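Local coordinates for protein C alpha-dehydrogenase (Sphingobium sp. SYK-6, PDB 4YAC) that binds NADH as a short-chain dehydrogenase and probably oxidises the alpha-carbon alcohol of lignin-derived aryl ethers using NAD(+), at residues Ala23-Glu28 and Asp230-Gly235. Residues are numbered along the deposited sequence; the frame is centred on the assembly and turned at random.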
loop_
_atom_site.group_PDB
_atom_site.type_symbol
_atom_site.label_atom_id
_atom_site.label_comp_id
_atom_site.label_asym_id
_atom_site.label_seq_id
_atom_site.Cartn_x
_atom_site.Cartn_y
_atom_site.Cartn_z
ATOM N N ALA A 23 6.326 -21.455 11.952
ATOM C CA ALA A 23 6.315 -22.887 11.659
ATOM C C ALA A 23 6.483 -23.732 12.921
ATOM O O ALA A 23 5.771 -24.724 13.115
ATOM C CB ALA A 23 7.410 -23.223 10.652
ATOM N N LYS A 24 7.422 -23.342 13.779
ATOM C CA LYS A 24 7.694 -24.091 15.004
ATOM C C LYS A 24 6.463 -24.166 15.894
ATOM O O LYS A 24 6.095 -25.241 16.380
ATOM C CB LYS A 24 8.842 -23.452 15.784
ATOM C CG LYS A 24 10.217 -23.694 15.201
ATOM C CD LYS A 24 11.294 -23.069 16.085
ATOM C CE LYS A 24 12.688 -23.257 15.508
ATOM N NZ LYS A 24 13.735 -22.608 16.348
ATOM N N VAL A 25 5.836 -23.018 16.115
ATOM C CA VAL A 25 4.667 -22.934 16.984
ATOM C C VAL A 25 3.496 -23.713 16.402
ATOM O O VAL A 25 2.776 -24.394 17.131
ATOM C CB VAL A 25 4.249 -21.464 17.219
ATOM C CG1 VAL A 25 2.919 -21.376 17.963
ATOM C CG2 VAL A 25 5.333 -20.724 17.994
ATOM N N LEU A 26 3.303 -23.623 15.090
ATOM C CA LEU A 26 2.188 -24.316 14.456
ATOM C C LEU A 26 2.404 -25.832 14.463
ATOM O O LEU A 26 1.467 -26.598 14.699
ATOM C CB LEU A 26 1.986 -23.805 13.024
ATOM C CG LEU A 26 1.564 -22.333 12.922
ATOM C CD1 LEU A 26 1.615 -21.854 11.477
ATOM C CD2 LEU A 26 0.176 -22.117 13.505
ATOM N N ALA A 27 3.639 -26.263 14.228
ATOM C CA ALA A 27 3.959 -27.690 14.167
ATOM C C ALA A 27 3.989 -28.339 15.547
ATOM O O ALA A 27 3.551 -29.482 15.721
ATOM C CB ALA A 27 5.298 -27.893 13.472
ATOM N N GLU A 28 4.506 -27.612 16.531
ATOM C CA GLU A 28 4.740 -28.177 17.856
ATOM C C GLU A 28 3.536 -28.006 18.772
ATOM O O GLU A 28 2.934 -28.990 19.197
ATOM C CB GLU A 28 5.977 -27.541 18.487
ATOM C CG GLU A 28 7.262 -27.870 17.746
ATOM C CD GLU A 28 8.494 -27.306 18.426
ATOM O OE1 GLU A 28 8.819 -27.761 19.543
ATOM O OE2 GLU A 28 9.137 -26.405 17.841
ATOM N N ASP A 230 11.100 -12.223 19.976
ATOM C CA ASP A 230 11.512 -13.603 19.762
ATOM C C ASP A 230 10.563 -14.246 18.749
ATOM O O ASP A 230 9.347 -14.138 18.893
ATOM C CB ASP A 230 11.518 -14.388 21.073
ATOM C CG ASP A 230 12.168 -15.748 20.927
ATOM O OD1 ASP A 230 11.443 -16.729 20.676
ATOM O OD2 ASP A 230 13.408 -15.831 21.054
ATOM N N PRO A 231 11.114 -14.903 17.710
ATOM C CA PRO A 231 10.260 -15.486 16.663
ATOM C C PRO A 231 9.221 -16.464 17.208
ATOM O O PRO A 231 8.092 -16.493 16.717
ATOM C CB PRO A 231 11.263 -16.206 15.755
ATOM C CG PRO A 231 12.536 -15.469 15.949
ATOM C CD PRO A 231 12.545 -15.038 17.382
ATOM N N VAL A 232 9.589 -17.250 18.211
ATOM C CA VAL A 232 8.641 -18.184 18.797
ATOM C C VAL A 232 7.550 -17.403 19.524
ATOM O O VAL A 232 6.370 -17.729 19.406
ATOM C CB VAL A 232 9.343 -19.177 19.748
ATOM C CG1 VAL A 232 8.341 -19.872 20.665
ATOM C CG2 VAL A 232 10.119 -20.207 18.932
ATOM N N ASP A 233 7.940 -16.360 20.254
ATOM C CA ASP A 233 6.968 -15.518 20.946
ATOM C C ASP A 233 5.989 -14.888 19.958
ATOM O O ASP A 233 4.779 -14.906 20.179
ATOM C CB ASP A 233 7.667 -14.421 21.755
ATOM C CG ASP A 233 8.375 -14.958 22.988
ATOM O OD1 ASP A 233 8.134 -16.124 23.362
ATOM O OD2 ASP A 233 9.167 -14.204 23.591
ATOM N N LEU A 234 6.509 -14.332 18.867
ATOM C CA LEU A 234 5.646 -13.737 17.852
ATOM C C LEU A 234 4.813 -14.815 17.175
ATOM O O LEU A 234 3.703 -14.556 16.711
ATOM C CB LEU A 234 6.468 -12.979 16.799
ATOM C CG LEU A 234 6.218 -11.485 16.528
ATOM C CD1 LEU A 234 6.482 -11.190 15.061
ATOM C CD2 LEU A 234 4.826 -10.989 16.904
ATOM N N GLY A 235 5.352 -16.029 17.118
ATOM C CA GLY A 235 4.621 -17.155 16.570
ATOM C C GLY A 235 3.385 -17.460 17.396
ATOM O O GLY A 235 2.342 -17.827 16.859
#
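Val-25 packs against the start of helix 231-243 through both of its methyls. Val-25 CG2 makes the closest approach, 3.5 Å from Val-232 O. Val-25 CG1, set anti to the backbone N (chi1 172°), lies 3.8 Å from Gly-235 O. Apolar side-chain contact continues where Val-25 CG2 meets Val-232 CG1 at 4.1 Å; the other methyl of Val-232, CG2, touches the aliphatic part of Lys-24 at CD (4.2 Å). The Lys-24 chain is fully extended beyond CB and also forms a cation-pi contact with Tyr-50. Backbone proximity accompanies this packing: the CA atoms of Val-25 and Gly-235 are 5.8 Å apart, and a side chain on Gly-235 would run into Val-25 CG2. Cutting Val-25 back to an alanine is likely to open a gap over Gly-235 and take away the contact with Val-232 CG1. Within segment 230-235, the poorly ordered Asp-230 N-caps the helix, its OD1 weakly accepting from Val-232 N. The axes of the two short segments cross at -57° and approach to 8.6 Å. This is plain helix-helix packing beside the cofactor site: helix 17-28, the first of the Rossmann fold, follows strand 8-12 and carries the NADH-binding Val-18, whose side chain is about 7 Å from Gly-235 on helix 231-243.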